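Local coordinates for protein cadherin-related family member 2 (Mus musculus, PDB 5CYX) that probably joins neighbouring microvilli of the epithelial brush border through calcium-dependent adhesion to CDHR5, this fragment comprising its first three extracellular cadherin repeats, at residues V9-P21 with A89-N101. Sequence-based numbering, arbitrary orientation.
Sequences VNMTLVTLPEDLP and AEMQVIVEDRNDN. With CA (calcium ion), chain C; CA (calcium ion), chain B; CA (calcium ion), chain D.
Glu18 and Asp100 reach toward each other from opposite directions and clasp two calcium ions, their carboxylate planes turned 66° apart. Glu18 OE2 binds one calcium at 2.2 Å, with Asp97 OD1, Arg98 O and Asp100 OD1; Glu18 OE1 and Asp100 OD2 share the other. With its anti lone pair Glu18 OE2 takes a nearly straight bond from Arg98 N (2.9 Å, 172°); this bond and the two calcium bonds hold the carboxylate against turning. Before this site, strands 13-17 and 89-96 run parallel, joined by backbone bonds from Gln92 N to Thr12 O through to Glu18 N to Glu96 O. The tight side is the buried face: Val14 CG1 meets Val93 CG2 at 3.8 Å, Leu16 CD1 touches Val93 CG1, and Val95 CG1 presses on Glu18 CB (3.6 Å). Met91, bent at chi2 and chi3, tucks CE against the backbone of Leu13. The face carrying Thr15 and Glu96 is more open to solvent; there chi1 of -61° sets Thr15 CG2 anti to the backbone N, against Glu96 CG (3.5 Å). Pro17 CB lies over one face of the Arg98 guanidinium, 3.8 Å from NE, while water 2, bound to NE, sits in plane at its edge; the main polar partner of Asp19 is Asp195. Arg98 NH1 salt-bridges Glu96 OE1 (3.1 Å), and NH2 holds Asp97 O. An alanine in place of Arg98 would keep the backbone ligand but would probably leave Glu96 without its cationic mate and Pro17 uncovered. Glu69 and Asp133 complete the first calcium site, Asp67 and Glu69 the second, between the first two cadherin repeats. Within this chain strand 13-17 is the sheet's outermost, with strand 86-96 between it and antiparallel strand 73-81, while Val9 and Asn10 pair antiparallel with a second subunit.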
ATOM      1  N   VAL A   9      29.531  44.690  -4.517  1.00 56.33           N
ATOM      2  CA  VAL A   9      29.565  43.495  -5.302  1.00 56.92           C
ATOM      3  C   VAL A   9      28.405  43.655  -6.299  1.00 59.36           C
ATOM      4  O   VAL A   9      27.318  43.915  -5.884  1.00 56.61           O
ATOM      5  CB  VAL A   9      29.363  42.276  -4.382  1.00 56.84           C
ATOM      6  CG1 VAL A   9      28.975  41.076  -5.165  1.00 56.91           C
ATOM      7  CG2 VAL A   9      30.616  41.950  -3.542  1.00 56.52           C
ATOM      8  N   ASN A  10      28.669  43.527  -7.596  1.00 61.32           N
ATOM      9  CA  ASN A  10      27.652  43.563  -8.621  1.00 63.53           C
ATOM     10  C   ASN A  10      27.586  42.186  -9.294  1.00 63.67           C
ATOM     11  O   ASN A  10      28.551  41.743  -9.934  1.00 61.94           O
ATOM     12  CB  ASN A  10      28.020  44.601  -9.676  1.00 67.22           C
ATOM     13  CG  ASN A  10      27.588  46.031  -9.324  1.00 71.57           C
ATOM     14  OD1 ASN A  10      27.175  46.356  -8.183  1.00 69.92           O
ATOM     15  ND2 ASN A  10      27.675  46.916 -10.345  1.00 73.15           N
ATOM     16  N   MET A  11      26.456  41.512  -9.155  1.00 64.02           N
ATOM     17  CA  MET A  11      26.209  40.245  -9.847  1.00 65.57           C
ATOM     18  C   MET A  11      25.916  40.552 -11.296  1.00 65.66           C
ATOM     19  O   MET A  11      25.456  41.666 -11.624  1.00 65.39           O
ATOM     20  CB  MET A  11      24.972  39.539  -9.289  1.00 66.94           C
ATOM     21  CG  MET A  11      25.025  39.185  -7.818  1.00 68.27           C
ATOM     22  SD  MET A  11      26.281  37.947  -7.420  1.00 70.00           S
ATOM     23  CE  MET A  11      27.447  39.002  -6.647  1.00 69.29           C
ATOM     24  N   THR A  12      26.121  39.549 -12.146  1.00 64.06           N
ATOM     25  CA  THR A  12      25.755  39.666 -13.577  1.00 65.06           C
ATOM     26  C   THR A  12      24.273  39.376 -13.857  1.00 61.79           C
ATOM     27  O   THR A  12      23.841  39.419 -14.999  1.00 59.82           O
ATOM     28  CB  THR A  12      26.531  38.627 -14.405  1.00 67.24           C
ATOM     29  OG1 THR A  12      26.127  37.305 -13.988  1.00 68.24           O
ATOM     30  CG2 THR A  12      28.047  38.768 -14.189  1.00 69.35           C
ATOM     31  N   LEU A  13      23.509  39.021 -12.830  1.00 60.50           N
ATOM     32  CA  LEU A  13      22.132  38.607 -12.998  1.00 60.45           C
ATOM     33  C   LEU A  13      21.233  39.279 -12.003  1.00 58.15           C
ATOM     34  O   LEU A  13      21.686  39.801 -10.994  1.00 56.91           O
ATOM     35  CB  LEU A  13      21.983  37.087 -12.907  1.00 60.72           C
ATOM     36  CG  LEU A  13      22.563  36.389 -11.673  1.00 62.18           C
ATOM     37  CD1 LEU A  13      21.568  36.351 -10.516  1.00 62.80           C
ATOM     38  CD2 LEU A  13      23.033  34.982 -12.029  1.00 61.40           C
ATOM     39  N   VAL A  14      19.944  39.278 -12.328  1.00 57.32           N
ATOM     40  CA  VAL A  14      18.916  39.706 -11.408  1.00 55.64           C
ATOM     41  C   VAL A  14      17.819  38.615 -11.302  1.00 54.06           C
ATOM     42  O   VAL A  14      17.399  38.028 -12.318  1.00 54.08           O
ATOM     43  CB  VAL A  14      18.395  41.064 -11.889  1.00 57.25           C
ATOM     44  CG1 VAL A  14      17.346  40.925 -12.999  1.00 57.13           C
ATOM     45  CG2 VAL A  14      17.877  41.842 -10.727  1.00 58.90           C
ATOM     46  N   THR A  15      17.350  38.356 -10.093  1.00 50.64           N
ATOM     47  CA  THR A  15      16.416  37.281  -9.832  1.00 50.01           C
ATOM     48  C   THR A  15      15.077  37.884  -9.467  1.00 49.94           C
ATOM     49  O   THR A  15      15.011  38.639  -8.498  1.00 49.99           O
ATOM     50  CB  THR A  15      16.894  36.426  -8.625  1.00 50.15           C
ATOM     51  OG1 THR A  15      18.163  35.858  -8.924  1.00 48.96           O
ATOM     52  CG2 THR A  15      15.956  35.288  -8.353  1.00 50.55           C
ATOM     53  N   LEU A  16      14.025  37.576 -10.231  1.00 49.07           N
ATOM     54  CA  LEU A  16      12.663  38.043  -9.919  1.00 48.56           C
ATOM     55  C   LEU A  16      11.704  36.876  -9.642  1.00 47.88           C
ATOM     56  O   LEU A  16      11.733  35.903 -10.354  1.00 49.42           O
ATOM     57  CB  LEU A  16      12.115  38.869 -11.094  1.00 48.90           C
ATOM     58  CG  LEU A  16      12.978  40.108 -11.396  1.00 49.23           C
ATOM     59  CD1 LEU A  16      12.617  40.778 -12.723  1.00 49.68           C
ATOM     60  CD2 LEU A  16      12.883  41.123 -10.267  1.00 49.31           C
ATOM     61  N   PRO A  17      10.827  36.986  -8.643  1.00 46.90           N
ATOM     62  CA  PRO A  17       9.760  35.995  -8.575  1.00 46.70           C
ATOM     63  C   PRO A  17       8.693  36.169  -9.721  1.00 47.39           C
ATOM     64  O   PRO A  17       8.330  37.306 -10.070  1.00 46.68           O
ATOM     65  CB  PRO A  17       9.119  36.268  -7.221  1.00 47.15           C
ATOM     66  CG  PRO A  17       9.436  37.698  -6.874  1.00 47.19           C
ATOM     67  CD  PRO A  17      10.541  38.165  -7.790  1.00 47.55           C
ATOM     68  N   GLU A  18       8.219  35.035 -10.245  1.00 46.86           N
ATOM     69  CA  GLU A  18       7.278  34.993 -11.344  1.00 46.99           C
ATOM     70  C   GLU A  18       5.916  35.626 -10.995  1.00 47.90           C
ATOM     71  O   GLU A  18       5.217  36.003 -11.855  1.00 48.39           O
ATOM     72  CB  GLU A  18       7.118  33.562 -11.869  1.00 46.50           C
ATOM     73  CG  GLU A  18       6.301  32.578 -11.021  1.00 45.47           C
ATOM     74  CD  GLU A  18       5.834  31.363 -11.793  1.00 45.37           C
ATOM     75  OE1 GLU A  18       5.495  31.480 -13.024  1.00 45.19           O
ATOM     76  OE2 GLU A  18       5.747  30.256 -11.198  1.00 43.90           O
ATOM     77  N   ASP A  19       5.583  35.775  -9.714  1.00 49.29           N
ATOM     78  CA  ASP A  19       4.336  36.477  -9.303  1.00 49.77           C
ATOM     79  C   ASP A  19       4.526  37.982  -9.127  1.00 50.08           C
ATOM     80  O   ASP A  19       3.627  38.640  -8.598  1.00 51.98           O
ATOM     81  CB  ASP A  19       3.770  35.865  -8.017  1.00 49.43           C
ATOM     82  CG  ASP A  19       4.789  35.852  -6.905  1.00 49.63           C
ATOM     83  OD1 ASP A  19       5.850  36.450  -7.117  1.00 49.29           O
ATOM     84  OD2 ASP A  19       4.547  35.298  -5.823  1.00 51.01           O
ATOM     85  N   LEU A  20       5.660  38.539  -9.574  1.00 49.92           N
ATOM     86  CA  LEU A  20       5.859  39.984  -9.603  1.00 50.73           C
ATOM     87  C   LEU A  20       4.811  40.583 -10.519  1.00 51.30           C
ATOM     88  O   LEU A  20       4.724  40.202 -11.674  1.00 52.34           O
ATOM     89  CB  LEU A  20       7.232  40.405 -10.088  1.00 51.20           C
ATOM     90  CG  LEU A  20       7.615  41.887  -9.979  1.00 51.58           C
ATOM     91  CD1 LEU A  20       7.747  42.357  -8.515  1.00 51.38           C
ATOM     92  CD2 LEU A  20       8.940  42.125 -10.684  1.00 52.25           C
ATOM     93  N   PRO A  21       3.973  41.470  -9.985  1.00 52.01           N
ATOM     94  CA  PRO A  21       2.895  42.054 -10.802  1.00 52.52           C
ATOM     95  C   PRO A  21       3.388  43.046 -11.843  1.00 52.30           C
ATOM     96  O   PRO A  21       4.333  43.816 -11.604  1.00 51.55           O
ATOM     97  CB  PRO A  21       2.033  42.819  -9.784  1.00 53.02           C
ATOM     98  CG  PRO A  21       2.535  42.447  -8.458  1.00 52.74           C
ATOM     99  CD  PRO A  21       3.933  41.939  -8.596  1.00 52.57           C
ATOM    100  N   ALA A  89      25.834  46.730 -21.162  1.00 69.86           N
ATOM    101  CA  ALA A  89      26.170  45.401 -20.678  1.00 67.29           C
ATOM    102  C   ALA A  89      24.925  44.511 -20.725  1.00 65.35           C
ATOM    103  O   ALA A  89      23.782  44.991 -20.628  1.00 62.64           O
ATOM    104  CB  ALA A  89      26.719  45.483 -19.265  1.00 67.37           C
ATOM    105  N   GLU A  90      25.148  43.217 -20.900  1.00 64.68           N
ATOM    106  CA  GLU A  90      24.080  42.236 -20.772  1.00 66.24           C
ATOM    107  C   GLU A  90      23.892  41.850 -19.317  1.00 64.46           C
ATOM    108  O   GLU A  90      24.830  41.874 -18.529  1.00 60.97           O
ATOM    109  CB  GLU A  90      24.342  41.010 -21.628  1.00 69.94           C
ATOM    110  CG  GLU A  90      24.327  41.348 -23.112  1.00 74.69           C
ATOM    111  CD  GLU A  90      24.580  40.154 -24.004  1.00 79.90           C
ATOM    112  OE1 GLU A  90      25.327  39.237 -23.592  1.00 86.22           O
ATOM    113  OE2 GLU A  90      24.046  40.139 -25.131  1.00 84.08           O
ATOM    114  N   MET A  91      22.648  41.539 -18.981  1.00 64.00           N
ATOM    115  CA  MET A  91      22.238  41.161 -17.639  1.00 62.63           C
ATOM    116  C   MET A  91      21.334  39.985 -17.843  1.00 59.84           C
ATOM    117  O   MET A  91      20.486  39.986 -18.749  1.00 59.05           O
ATOM    118  CB  MET A  91      21.406  42.295 -17.041  1.00 67.88           C
ATOM    119  CG  MET A  91      20.998  42.155 -15.597  1.00 72.21           C
ATOM    120  SD  MET A  91      21.964  43.296 -14.584  1.00 81.19           S
ATOM    121  CE  MET A  91      22.481  42.235 -13.232  1.00 78.60           C
ATOM    122  N   GLN A  92      21.494  38.974 -17.028  1.00 56.53           N
ATOM    123  CA  GLN A  92      20.566  37.878 -17.034  1.00 57.17           C
ATOM    124  C   GLN A  92      19.444  38.038 -15.975  1.00 54.43           C
ATOM    125  O   GLN A  92      19.699  38.448 -14.851  1.00 53.12           O
ATOM    126  CB  GLN A  92      21.303  36.577 -16.804  1.00 59.65           C
ATOM    127  CG  GLN A  92      20.444  35.376 -17.152  1.00 62.93           C
ATOM    128  CD  GLN A  92      21.178  34.076 -16.930  1.00 66.59           C
ATOM    129  OE1 GLN A  92      21.856  33.895 -15.906  1.00 67.27           O
ATOM    130  NE2 GLN A  92      21.028  33.148 -17.869  1.00 67.21           N
ATOM    131  N   VAL A  93      18.225  37.667 -16.373  1.00 52.49           N
ATOM    132  CA  VAL A  93      17.078  37.601 -15.493  1.00 51.63           C
ATOM    133  C   VAL A  93      16.759  36.126 -15.185  1.00 51.45           C
ATOM    134  O   VAL A  93      16.423  35.382 -16.087  1.00 49.50           O
ATOM    135  CB  VAL A  93      15.871  38.340 -16.096  1.00 51.36           C
ATOM    136  CG1 VAL A  93      14.707  38.307 -15.136  1.00 50.86           C
ATOM    137  CG2 VAL A  93      16.241  39.769 -16.417  1.00 51.69           C
ATOM    138  N   ILE A  94      16.960  35.701 -13.920  1.00 51.26           N
ATOM    139  CA  ILE A  94      16.466  34.427 -13.442  1.00 51.72           C
ATOM    140  C   ILE A  94      15.024  34.654 -12.948  1.00 51.52           C
ATOM    141  O   ILE A  94      14.788  35.496 -12.072  1.00 52.15           O
ATOM    142  CB  ILE A  94      17.370  33.863 -12.324  1.00 53.77           C
ATOM    143  CG1 ILE A  94      18.851  33.785 -12.761  1.00 54.56           C
ATOM    144  CG2 ILE A  94      16.915  32.488 -11.861  1.00 53.96           C
ATOM    145  CD1 ILE A  94      19.061  33.098 -14.109  1.00 55.71           C
ATOM    146  N   VAL A  95      14.057  33.937 -13.515  1.00 50.87           N
ATOM    147  CA  VAL A  95      12.678  33.940 -13.021  1.00 51.38           C
ATOM    148  C   VAL A  95      12.522  32.795 -12.037  1.00 52.14           C
ATOM    149  O   VAL A  95      12.819  31.658 -12.370  1.00 53.06           O
ATOM    150  CB  VAL A  95      11.657  33.820 -14.169  1.00 52.11           C
ATOM    151  CG1 VAL A  95      10.221  33.886 -13.648  1.00 53.21           C
ATOM    152  CG2 VAL A  95      11.846  34.955 -15.156  1.00 51.92           C
ATOM    153  N   GLU A  96      12.124  33.085 -10.803  1.00 52.34           N
ATOM    154  CA  GLU A  96      11.882  32.041  -9.807  1.00 51.65           C
ATOM    155  C   GLU A  96      10.449  31.491  -9.845  1.00 49.74           C
ATOM    156  O   GLU A  96       9.447  32.253  -9.912  1.00 49.47           O
ATOM    157  CB  GLU A  96      12.136  32.547  -8.391  1.00 54.43           C
ATOM    158  CG  GLU A  96      13.592  32.711  -8.033  1.00 58.09           C
ATOM    159  CD  GLU A  96      13.817  32.897  -6.528  1.00 61.73           C
ATOM    160  OE1 GLU A  96      12.941  33.525  -5.868  1.00 64.79           O
ATOM    161  OE2 GLU A  96      14.876  32.416  -6.032  1.00 64.38           O
ATOM    162  N   ASP A  97      10.366  30.177  -9.708  1.00 47.60           N
ATOM    163  CA  ASP A  97       9.113  29.462  -9.677  1.00 47.47           C
ATOM    164  C   ASP A  97       8.319  29.873  -8.429  1.00 46.05           C
ATOM    165  O   ASP A  97       8.905  30.032  -7.325  1.00 42.89           O
ATOM    166  CB  ASP A  97       9.348  27.926  -9.658  1.00 47.65           C
ATOM    167  CG  ASP A  97       8.061  27.120  -9.949  1.00 48.81           C
ATOM    168  OD1 ASP A  97       7.095  27.665 -10.554  1.00 46.89           O
ATOM    169  OD2 ASP A  97       8.005  25.940  -9.512  1.00 49.15           O
ATOM    170  N   ARG A  98       7.012  30.080  -8.622  1.00 45.08           N
ATOM    171  CA  ARG A  98       6.075  30.213  -7.450  1.00 45.68           C
ATOM    172  C   ARG A  98       4.860  29.272  -7.668  1.00 44.81           C
ATOM    173  O   ARG A  98       4.583  28.805  -8.834  1.00 42.92           O
ATOM    174  CB  ARG A  98       5.654  31.654  -7.282  1.00 47.55           C
ATOM    175  CG  ARG A  98       6.772  32.601  -6.880  1.00 48.52           C
ATOM    176  CD  ARG A  98       6.971  32.542  -5.389  1.00 50.70           C
ATOM    177  NE  ARG A  98       8.079  33.363  -4.929  1.00 52.41           N
ATOM    178  CZ  ARG A  98       9.350  33.007  -4.892  1.00 53.77           C
ATOM    179  NH1 ARG A  98      10.243  33.851  -4.414  1.00 55.34           N
ATOM    180  NH2 ARG A  98       9.764  31.827  -5.326  1.00 56.04           N
ATOM    181  N   ASN A  99       4.168  28.935  -6.583  1.00 42.78           N
ATOM    182  CA  ASN A  99       3.064  28.004  -6.671  1.00 43.35           C
ATOM    183  C   ASN A  99       1.780  28.664  -7.222  1.00 44.75           C
ATOM    184  O   ASN A  99       0.828  28.946  -6.449  1.00 45.14           O
ATOM    185  CB  ASN A  99       2.801  27.337  -5.348  1.00 43.05           C
ATOM    186  CG  ASN A  99       1.936  26.142  -5.467  1.00 42.89           C
ATOM    187  OD1 ASN A  99       1.638  25.678  -6.567  1.00 43.97           O
ATOM    188  ND2 ASN A  99       1.495  25.648  -4.350  1.00 42.24           N
ATOM    189  N   ASP A 100       1.772  28.889  -8.542  1.00 45.06           N
ATOM    190  CA  ASP A 100       0.612  29.459  -9.243  1.00 46.51           C
ATOM    191  C   ASP A 100      -0.073  28.413 -10.108  1.00 47.18           C
ATOM    192  O   ASP A 100      -0.956  28.776 -10.845  1.00 46.20           O
ATOM    193  CB  ASP A 100       1.039  30.644 -10.146  1.00 46.66           C
ATOM    194  CG  ASP A 100       2.154  30.235 -11.185  1.00 48.13           C
ATOM    195  OD1 ASP A 100       2.775  29.163 -11.060  1.00 46.30           O
ATOM    196  OD2 ASP A 100       2.375  30.951 -12.160  1.00 49.22           O
ATOM    197  N   ASN A 101       0.347  27.133 -10.103  1.00 49.52           N
ATOM    198  CA  ASN A 101      -0.481  26.150 -10.851  1.00 49.97           C
ATOM    199  C   ASN A 101      -1.156  25.149  -9.928  1.00 49.04           C
ATOM    200  O   ASN A 101      -0.644  24.905  -8.827  1.00 45.26           O
ATOM    201  CB  ASN A 101       0.300  25.446 -11.941  1.00 50.13           C
ATOM    202  CG  ASN A 101       0.582  26.341 -13.114  1.00 51.07           C
ATOM    203  OD1 ASN A 101      -0.303  26.590 -13.950  1.00 53.06           O
ATOM    204  ND2 ASN A 101       1.787  26.839 -13.195  1.00 50.71           N
TER
HETATM  205 CA    CA C1002       4.928  28.211 -11.170  1.00 42.79          CA
HETATM  206 CA    CA B1001       3.485  30.649 -14.012  1.00 77.23          CA
HETATM  207 CA    CA D1003       1.192  23.826  -7.882  1.00 41.43          CA
HETATM  208  O   HOH W   1       2.613  33.951 -10.912  1.00 63.61           O
HETATM  209  O   HOH W   2       6.166  35.330  -3.862  1.00 52.51           O
HETATM  210  O   HOH W   3       1.393  29.633 -14.820  1.00 57.28           O